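Local coordinates for protein Poly(A) ribonuclease pop2 (PDB 2P51) that removes the poly(A) tails of messenger RNAs as the catalytic 3'-exoribonuclease of the CCR4-NOT complex, releasing 5'-AMP with the help of divalent metal ions, at residues N30-M35 and A148-G153; Q74-N79 and S169-A174; K218-I223 and L243-I248. All coordinates share one frame; numbering follows the deposited sequence.

Interaction 1. Residues N30-M35 and A148-G153; sequences NLQQEM and AELLIG
Leu150 is the main side chain between these two helices, and three residues of the partner, spaced along one helical face, receive it. Its CD1 meets Leu31 tip to tip, 3.6 Å from Leu31 CG. CD2 lies 3.2 Å from Gln32 OE1, a close carbon-to-oxygen contact without hydrogen bonding, made where the bent glutamine chain (chi2 85°) swings its amide across the leucine at about a right angle on the exposed margin. On the buried margin Met35 passes slantwise: its CG packs 3.8 Å from Leu150 CD1, and further bends at chi2 and chi3 carry CE back to the backbone, 4.1 Å from Leu151 N. One branched tip is thus held between a leucine, an amide oxygen and the methylenes of Met35.

Behind this first shell, Leu31 and Met35 also rest on Phe108 of strand 105-109, while Leu151 turns to Met180 of helix 170-181. Glu34, on the same helix as Met35, makes a salt bridge to Arg24 and a hydrogen bond to Trp106. The axes run nearly parallel, 15° apart at 10.7 Å, an example of apolar helix-to-helix packing beside the mixed sheet of the DEDD nuclease fold.

Interaction 2. Residues Q74-N79 and S169-A174; sequences QTLRAN and SGYDFA. With MG (magnesium ion), chain B.
Leu76 enters the start of helix 170-181 as a wedge, with Tyr171 against one side of it and the small residues Gly170 and Ala174 against the other branches. Its CG stands over the centre of the tyrosine ring, 4.1 Å from the centroid and 11° off the normal, a CH-pi contact in which the two side chains run antiparallel past one another. CD1 lies against the backbone at Gly170 C, 3.4 Å away, where the absence of a side chain leaves it room. CD2 presses on Ala174 CB at 3.5 Å, closer than two methyls normally settle. The tyrosine hydroxyl belongs to this close-fitting part too, with Tyr171 OH 3.3 Å from Thr75 CG2; the Thr75 hydroxyl is engaged by Tyr71 O. The ring of Tyr171 also meets that of Phe54, nearly parallel to it.

In this DEDD nuclease fold, helix 170-181 supplies one of the metal-binding acidic residues. Asp172, the next residue after Tyr171, takes no part in the Leu76 packing: its OD2 binds the magnesium ion at 2.1 Å, with Asp51 and four waters as the other ligands, and Asp172 OD1 accepts a hydrogen bond from one of those waters at 2.6 Å. Thr52 OG1 also bonds to OD1, which would limit rotation of the carboxylate.

The looser part lies at the ring edge, where Asn79 CB comes only within 4.2 Å of Tyr171 CE2. The Asn79 amide is held by Ala59 O and Val58 N, and ND2 also donates to Thr75 O in its own helix (N-H...O 166°), from the face of that carbonyl opposite to Asn79 N. Away from the contact, on the partly exposed side, Arg77 NH1 donates a hydrogen bond to Gln74 OE1, which lies in the guanidinium plane.

Interaction 3. Residues K218-I223 and L243-I248; sequences KGLQDI and LLTARI
Leu220 and Ile248 form the tightest meeting of bumps here, methyl against methyl: Leu220 CD1 is 3.3 Å from Ile248 CD1, closer than carbons normally pack. The isoleucine tip also lies against the first turn of the opposite helix, 3.4 Å from Leu220 O, and occupies the hollow between Leu220 and Ile223. With CG1 beside the backbone N and anti to the carbonyl carbon (chi1 -70°), Ile248 sends CD1 to Leu220 and leaves CG2 for Ile223. That second branch meets Ile223 CG2 at 3.7 Å, again methyl to methyl, the two isoleucines crossing at about a right angle.

Leu220 fits in turn between residues of the other helix. Its forked end straddles the hydroxyl of Thr245, with Thr245 OG1 3.6 Å from Leu220 CD2 and nearly as close to CD1; this oxygen is hydrogen-bonded to Asp241 O, one turn back. In the DEDD nuclease fold the long helix 238-257 brings in the last metal-binding acid, and here Asp241 binds a magnesium ion, so the leucine packs next to the active site.

At the other margin Gln221 sets off away from the partner, then bends at chi2 (67°) until its amide lies across Leu244. Gln221 OE1 comes 3.6 Å from Leu244 CD2, and the same oxygen accepts a hydrogen bond from Arg231, while NE2 bonds to Asp225. The carbon tip of Leu244 is thereby bordered by an amide whose polar atoms are engaged, and by Leu220 CG. Met210 touches Ile223 and Ile206 touches Ile248, both from helix 206-213, while Ala224 also borders Ile248.

Overall arrangement
The three contacts are separate patches of helix packing: interactions 2 and 3 border the two-metal site, whereas interaction 1 lies farther off, and none touches another. Interaction 2 includes a metal ligand, Asp172, and its Tyr171 side chain lies about 8 Å from that of Asp51, which binds both magnesium ions. Interaction 3 approaches from another direction: the Leu220 side chain is about 6 Å from a magnesium ion and about 4 Å from the side chain of Asp241. These two contacts have centres 20 Å apart and nearest atoms about 7 Å apart. Interaction 1 is on the opposite side of the chain's centre from interaction 3, with Leu151 about 12 Å from Asp172 between side chains.

Interaction 1. Residues N30-M35 and A148-G153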
loop_
_atom_site.group_PDB
_atom_site.type_symbol
_atom_site.label_atom_id
_atom_site.label_comp_id
_atom_site.label_asym_id
_atom_site.label_seq_id
_atom_site.Cartn_x
_atom_site.Cartn_y
_atom_site.Cartn_z
ATOM N N ASN A 30 14.261 8.545 11.763
ATOM C CA ASN A 30 13.820 7.520 12.703
ATOM C C ASN A 30 13.446 6.224 11.955
ATOM O O ASN A 30 12.825 5.340 12.561
ATOM C CB ASN A 30 12.677 8.039 13.577
ATOM C CG ASN A 30 11.446 8.354 12.753
ATOM O OD1 ASN A 30 11.516 8.555 11.537
ATOM N ND2 ASN A 30 10.292 8.394 13.424
ATOM N N LEU A 31 13.908 6.111 10.731
ATOM C CA LEU A 31 13.645 4.877 9.947
ATOM C C LEU A 31 14.051 3.611 10.657
ATOM O O LEU A 31 13.276 2.638 10.760
ATOM C CB LEU A 31 14.364 4.967 8.595
ATOM C CG LEU A 31 14.255 3.690 7.729
ATOM C CD1 LEU A 31 12.813 3.399 7.341
ATOM C CD2 LEU A 31 15.164 3.863 6.519
ATOM N N GLN A 32 15.280 3.627 11.159
ATOM C CA GLN A 32 15.752 2.355 11.733
ATOM C C GLN A 32 14.999 1.973 12.997
ATOM O O GLN A 32 14.623 0.817 13.247
ATOM C CB GLN A 32 17.268 2.442 11.996
ATOM C CG GLN A 32 17.815 1.144 12.525
ATOM C CD GLN A 32 18.183 0.130 11.464
ATOM O OE1 GLN A 32 17.351 -0.713 11.086
ATOM N NE2 GLN A 32 19.428 0.203 11.000
ATOM N N GLN A 33 14.736 2.960 13.859
ATOM C CA GLN A 33 13.995 2.721 15.101
ATOM C C GLN A 33 12.600 2.171 14.840
ATOM O O GLN A 33 12.071 1.255 15.459
ATOM C CB GLN A 33 13.947 4.067 15.855
ATOM C CG GLN A 33 13.230 4.136 17.155
ATOM C CD GLN A 33 13.260 5.508 17.826
ATOM O OE1 GLN A 33 12.572 6.464 17.437
ATOM N NE2 GLN A 33 14.092 5.587 18.867
ATOM N N GLU A 34 11.949 2.810 13.842
ATOM C CA GLU A 34 10.570 2.397 13.594
ATOM C C GLU A 34 10.552 1.014 12.957
ATOM O O GLU A 34 9.675 0.199 13.286
ATOM C CB GLU A 34 9.857 3.465 12.744
ATOM C CG GLU A 34 9.693 4.778 13.524
ATOM C CD GLU A 34 8.859 4.610 14.788
ATOM O OE1 GLU A 34 7.855 3.819 14.846
ATOM O OE2 GLU A 34 9.225 5.289 15.775
ATOM N N MET A 35 11.500 0.743 12.025
ATOM C CA MET A 35 11.536 -0.628 11.483
ATOM C C MET A 35 11.828 -1.627 12.593
ATOM O O MET A 35 11.265 -2.733 12.574
ATOM C CB MET A 35 12.575 -0.746 10.354
ATOM C CG MET A 35 12.159 0.014 9.088
ATOM S SD MET A 35 10.579 -0.597 8.399
ATOM C CE MET A 35 11.002 -2.287 8.216
ATOM N N ALA A 148 13.941 -0.080 1.623
ATOM C CA ALA A 148 13.815 -1.418 1.034
ATOM C C ALA A 148 14.761 -2.425 1.667
ATOM O O ALA A 148 14.358 -3.570 1.942
ATOM C CB ALA A 148 14.039 -1.244 -0.468
ATOM N N GLU A 149 16.020 -2.060 1.925
ATOM C CA GLU A 149 16.919 -2.959 2.624
ATOM C C GLU A 149 16.318 -3.443 3.943
ATOM O O GLU A 149 16.378 -4.635 4.262
ATOM C CB GLU A 149 18.195 -2.194 2.951
ATOM C CG GLU A 149 19.421 -2.814 2.340
ATOM C CD GLU A 149 20.600 -1.883 2.516
ATOM O OE1 GLU A 149 20.741 -1.398 3.661
ATOM O OE2 GLU A 149 21.306 -1.696 1.504
ATOM N N LEU A 150 15.740 -2.526 4.709
ATOM C CA LEU A 150 15.138 -2.881 5.997
ATOM C C LEU A 150 13.895 -3.735 5.818
ATOM O O LEU A 150 13.651 -4.686 6.567
ATOM C CB LEU A 150 14.832 -1.607 6.802
ATOM C CG LEU A 150 16.101 -0.841 7.253
ATOM C CD1 LEU A 150 15.735 0.428 8.013
ATOM C CD2 LEU A 150 17.025 -1.701 8.100
ATOM N N LEU A 151 13.063 -3.382 4.828
ATOM C CA LEU A 151 11.827 -4.128 4.626
ATOM C C LEU A 151 12.127 -5.569 4.241
ATOM O O LEU A 151 11.524 -6.500 4.753
ATOM C CB LEU A 151 10.963 -3.479 3.542
ATOM C CG LEU A 151 9.621 -4.199 3.294
ATOM C CD1 LEU A 151 8.744 -4.151 4.548
ATOM C CD2 LEU A 151 8.896 -3.614 2.084
ATOM N N ILE A 152 13.089 -5.767 3.348
ATOM C CA ILE A 152 13.379 -7.129 2.903
ATOM C C ILE A 152 13.831 -7.976 4.066
ATOM O O ILE A 152 13.458 -9.151 4.144
ATOM C CB ILE A 152 14.429 -7.148 1.760
ATOM C CG1 ILE A 152 13.912 -6.425 0.510
ATOM C CG2 ILE A 152 14.870 -8.570 1.410
ATOM C CD1 ILE A 152 15.004 -6.097 -0.480
ATOM N N GLY A 153 14.601 -7.406 4.982
ATOM C CA GLY A 153 15.082 -8.221 6.122
ATOM C C GLY A 153 14.138 -8.209 7.277
ATOM O O GLY A 153 14.483 -8.761 8.311
#

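Interaction 2. Residues Q74-N79 and S169-A174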
loop_
_atom_site.group_PDB
_atom_site.type_symbol
_atom_site.label_atom_id
_atom_site.label_comp_id
_atom_site.label_asym_id
_atom_site.label_seq_id
_atom_site.Cartn_x
_atom_site.Cartn_y
_atom_site.Cartn_z
ATOM N N GLN A 74 0.609 -1.904 -18.714
ATOM C CA GLN A 74 1.595 -1.040 -19.367
ATOM C C GLN A 74 1.452 0.409 -18.930
ATOM O O GLN A 74 2.466 1.127 -18.908
ATOM C CB GLN A 74 1.456 -1.168 -20.880
ATOM C CG GLN A 74 1.753 -2.550 -21.467
ATOM C CD GLN A 74 3.067 -3.123 -20.949
ATOM O OE1 GLN A 74 4.044 -2.406 -20.746
ATOM N NE2 GLN A 74 3.139 -4.425 -20.711
ATOM N N THR A 75 0.258 0.877 -18.570
ATOM C CA THR A 75 0.096 2.209 -17.990
ATOM C C THR A 75 0.789 2.318 -16.638
ATOM O O THR A 75 1.553 3.250 -16.347
ATOM C CB THR A 75 -1.389 2.586 -17.795
ATOM O OG1 THR A 75 -1.968 2.722 -19.104
ATOM C CG2 THR A 75 -1.549 3.946 -17.164
ATOM N N LEU A 76 0.508 1.324 -15.793
ATOM C CA LEU A 76 1.125 1.274 -14.473
ATOM C C LEU A 76 2.654 1.302 -14.591
ATOM O O LEU A 76 3.354 2.049 -13.924
ATOM C CB LEU A 76 0.588 0.015 -13.791
ATOM C CG LEU A 76 1.016 -0.475 -12.433
ATOM C CD1 LEU A 76 -0.052 -1.446 -11.914
ATOM C CD2 LEU A 76 2.384 -1.142 -12.426
ATOM N N ARG A 77 3.190 0.407 -15.422
ATOM C CA ARG A 77 4.639 0.251 -15.542
ATOM C C ARG A 77 5.284 1.557 -15.953
ATOM O O ARG A 77 6.299 2.006 -15.431
ATOM C CB ARG A 77 4.866 -0.858 -16.578
ATOM C CG ARG A 77 6.295 -1.205 -16.937
ATOM C CD ARG A 77 6.290 -2.093 -18.199
ATOM N NE ARG A 77 7.614 -2.056 -18.781
ATOM C CZ ARG A 77 7.951 -2.130 -20.051
ATOM N NH1 ARG A 77 7.000 -2.254 -20.978
ATOM N NH2 ARG A 77 9.239 -2.083 -20.348
ATOM N N ALA A 78 4.714 2.234 -16.948
ATOM C CA ALA A 78 5.260 3.489 -17.450
ATOM C C ALA A 78 5.300 4.510 -16.334
ATOM O O ALA A 78 6.272 5.252 -16.183
ATOM C CB ALA A 78 4.440 4.002 -18.635
ATOM N N ASN A 79 4.234 4.605 -15.558
ATOM C CA ASN A 79 4.178 5.682 -14.548
ATOM C C ASN A 79 4.925 5.326 -13.275
ATOM O O ASN A 79 5.653 6.174 -12.737
ATOM C CB ASN A 79 2.697 6.045 -14.244
ATOM C CG ASN A 79 2.115 6.816 -15.429
ATOM O OD1 ASN A 79 2.279 8.031 -15.479
ATOM N ND2 ASN A 79 1.465 6.158 -16.376
ATOM N N SER A 169 -4.877 -2.635 -5.882
ATOM C CA SER A 169 -3.511 -2.654 -5.421
ATOM C C SER A 169 -2.426 -2.613 -6.494
ATOM O O SER A 169 -1.262 -2.691 -6.105
ATOM C CB SER A 169 -3.255 -3.963 -4.598
ATOM O OG SER A 169 -3.466 -5.041 -5.533
ATOM N N GLY A 170 -2.720 -2.527 -7.801
ATOM C CA GLY A 170 -1.663 -2.656 -8.821
ATOM C C GLY A 170 -0.547 -1.644 -8.603
ATOM O O GLY A 170 0.642 -1.997 -8.567
ATOM N N TYR A 171 -0.900 -0.361 -8.506
ATOM C CA TYR A 171 0.148 0.643 -8.316
ATOM C C TYR A 171 0.822 0.495 -6.965
ATOM O O TYR A 171 2.060 0.626 -6.906
ATOM C CB TYR A 171 -0.398 2.096 -8.446
ATOM C CG TYR A 171 -0.579 2.556 -9.874
ATOM C CD1 TYR A 171 -1.633 2.075 -10.675
ATOM C CD2 TYR A 171 0.270 3.512 -10.455
ATOM C CE1 TYR A 171 -1.813 2.511 -11.989
ATOM C CE2 TYR A 171 0.069 3.927 -11.770
ATOM C CZ TYR A 171 -0.950 3.449 -12.546
ATOM O OH TYR A 171 -1.139 3.868 -13.855
ATOM N N ASP A 172 0.059 0.280 -5.908
ATOM C CA ASP A 172 0.605 0.211 -4.562
ATOM C C ASP A 172 1.644 -0.906 -4.453
ATOM O O ASP A 172 2.779 -0.722 -3.950
ATOM C CB ASP A 172 -0.547 0.034 -3.582
ATOM C CG ASP A 172 -1.446 1.215 -3.395
ATOM O OD1 ASP A 172 -0.960 2.336 -3.725
ATOM O OD2 ASP A 172 -2.627 1.111 -2.991
ATOM N N PHE A 173 1.276 -2.102 -4.962
ATOM C CA PHE A 173 2.233 -3.221 -4.920
ATOM C C PHE A 173 3.407 -2.932 -5.865
ATOM O O PHE A 173 4.562 -3.292 -5.549
ATOM C CB PHE A 173 1.601 -4.547 -5.340
ATOM C CG PHE A 173 1.063 -5.417 -4.232
ATOM C CD1 PHE A 173 1.820 -5.683 -3.099
ATOM C CD2 PHE A 173 -0.198 -5.957 -4.313
ATOM C CE1 PHE A 173 1.384 -6.477 -2.022
ATOM C CE2 PHE A 173 -0.637 -6.758 -3.276
ATOM C CZ PHE A 173 0.105 -7.024 -2.141
ATOM N N ALA A 174 3.173 -2.332 -7.031
ATOM C CA ALA A 174 4.272 -2.028 -7.957
ATOM C C ALA A 174 5.271 -1.103 -7.272
ATOM O O ALA A 174 6.505 -1.269 -7.439
ATOM C CB ALA A 174 3.771 -1.467 -9.274
HETATM MG MG MG B . -4.118 2.585 -2.659
HETATM O O HOH W 1 -3.086 3.883 -3.891
HETATM O O HOH W 2 -5.330 1.221 -1.700
HETATM O O HOH W 3 -5.402 4.085 -2.307
HETATM O O HOH W 4 -5.241 1.955 -4.356
#

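Interaction 3. Residues K218-I223 and L243-I248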
loop_
_atom_site.group_PDB
_atom_site.type_symbol
_atom_site.label_atom_id
_atom_site.label_comp_id
_atom_site.label_asym_id
_atom_site.label_seq_id
_atom_site.Cartn_x
_atom_site.Cartn_y
_atom_site.Cartn_z
ATOM N N LYS A 218 -18.130 -0.139 -4.661
ATOM C CA LYS A 218 -17.732 1.067 -3.928
ATOM C C LYS A 218 -16.238 1.170 -3.683
ATOM O O LYS A 218 -15.508 0.176 -3.515
ATOM C CB LYS A 218 -18.515 1.005 -2.601
ATOM C CG LYS A 218 -19.992 1.341 -2.720
ATOM C CD LYS A 218 -20.673 1.299 -1.349
ATOM C CE LYS A 218 -22.069 1.892 -1.445
ATOM N NZ LYS A 218 -23.071 0.831 -1.742
ATOM N N GLY A 219 -15.760 2.412 -3.639
ATOM C CA GLY A 219 -14.396 2.693 -3.210
ATOM C C GLY A 219 -14.118 2.499 -1.743
ATOM O O GLY A 219 -15.034 2.244 -0.962
ATOM N N LEU A 220 -12.855 2.604 -1.319
ATOM C CA LEU A 220 -12.504 2.331 0.060
ATOM C C LEU A 220 -13.313 3.148 1.049
ATOM O O LEU A 220 -13.899 2.641 2.009
ATOM C CB LEU A 220 -10.998 2.656 0.215
ATOM C CG LEU A 220 -10.410 2.256 1.555
ATOM C CD1 LEU A 220 -10.320 0.733 1.722
ATOM C CD2 LEU A 220 -9.009 2.843 1.740
ATOM N N GLN A 221 -13.355 4.471 0.855
ATOM C CA GLN A 221 -14.068 5.287 1.847
ATOM C C GLN A 221 -15.572 5.033 1.835
ATOM O O GLN A 221 -16.215 5.045 2.895
ATOM C CB GLN A 221 -13.729 6.756 1.595
ATOM C CG GLN A 221 -14.386 7.667 2.628
ATOM C CD GLN A 221 -13.820 7.462 4.016
ATOM O OE1 GLN A 221 -12.585 7.486 4.147
ATOM N NE2 GLN A 221 -14.646 7.229 5.020
ATOM N N ASP A 222 -16.148 4.822 0.625
ATOM C CA ASP A 222 -17.569 4.561 0.563
ATOM C C ASP A 222 -17.893 3.233 1.246
ATOM O O ASP A 222 -18.939 3.129 1.894
ATOM C CB ASP A 222 -18.064 4.504 -0.886
ATOM C CG ASP A 222 -17.989 5.848 -1.566
ATOM O OD1 ASP A 222 -18.090 6.888 -0.894
ATOM O OD2 ASP A 222 -17.829 5.908 -2.797
ATOM N N ILE A 223 -17.058 2.187 1.141
ATOM C CA ILE A 223 -17.311 0.976 1.887
ATOM C C ILE A 223 -17.247 1.224 3.382
ATOM O O ILE A 223 -18.131 0.760 4.133
ATOM C CB ILE A 223 -16.276 -0.096 1.538
ATOM C CG1 ILE A 223 -16.422 -0.584 0.106
ATOM C CG2 ILE A 223 -16.407 -1.270 2.510
ATOM C CD1 ILE A 223 -15.190 -1.295 -0.425
ATOM N N LEU A 243 -4.766 1.904 7.417
ATOM C CA LEU A 243 -5.493 1.453 8.613
ATOM C C LEU A 243 -6.948 1.204 8.279
ATOM O O LEU A 243 -7.599 0.265 8.749
ATOM C CB LEU A 243 -5.373 2.554 9.677
ATOM C CG LEU A 243 -6.232 2.394 10.943
ATOM C CD1 LEU A 243 -5.901 1.110 11.661
ATOM C CD2 LEU A 243 -6.029 3.577 11.883
ATOM N N LEU A 244 -7.579 2.082 7.464
ATOM C CA LEU A 244 -8.970 1.831 7.086
ATOM C C LEU A 244 -9.117 0.534 6.295
ATOM O O LEU A 244 -10.128 -0.172 6.460
ATOM C CB LEU A 244 -9.484 3.004 6.218
ATOM C CG LEU A 244 -10.996 3.113 6.074
ATOM C CD1 LEU A 244 -11.672 3.223 7.435
ATOM C CD2 LEU A 244 -11.348 4.329 5.212
ATOM N N THR A 245 -8.103 0.294 5.438
ATOM C CA THR A 245 -8.047 -0.936 4.672
ATOM C C THR A 245 -8.081 -2.129 5.624
ATOM O O THR A 245 -8.865 -3.087 5.414
ATOM C CB THR A 245 -6.770 -0.977 3.817
ATOM O OG1 THR A 245 -6.865 0.118 2.855
ATOM C CG2 THR A 245 -6.654 -2.249 2.986
ATOM N N ALA A 246 -7.261 -2.098 6.658
ATOM C CA ALA A 246 -7.276 -3.229 7.626
ATOM C C ALA A 246 -8.658 -3.406 8.232
ATOM O O ALA A 246 -9.221 -4.518 8.341
ATOM C CB ALA A 246 -6.276 -2.968 8.736
ATOM N N ARG A 247 -9.237 -2.284 8.682
ATOM C CA ARG A 247 -10.524 -2.414 9.377
ATOM C C ARG A 247 -11.608 -2.911 8.431
ATOM O O ARG A 247 -12.438 -3.752 8.847
ATOM C CB ARG A 247 -10.924 -1.066 10.023
ATOM C CG ARG A 247 -9.847 -0.651 11.012
ATOM C CD ARG A 247 -10.170 0.650 11.690
ATOM N NE ARG A 247 -9.445 0.597 12.976
ATOM C CZ ARG A 247 -9.537 1.609 13.837
ATOM N NH1 ARG A 247 -10.296 2.646 13.472
ATOM N NH2 ARG A 247 -8.855 1.469 14.963
ATOM N N ILE A 248 -11.655 -2.449 7.191
ATOM C CA ILE A 248 -12.640 -2.981 6.234
ATOM C C ILE A 248 -12.419 -4.481 5.982
ATOM O O ILE A 248 -13.391 -5.262 5.870
ATOM C CB ILE A 248 -12.617 -2.150 4.946
ATOM C CG1 ILE A 248 -13.198 -0.729 5.116
ATOM C CG2 ILE A 248 -13.350 -2.874 3.820
ATOM C CD1 ILE A 248 -12.674 0.124 3.950
#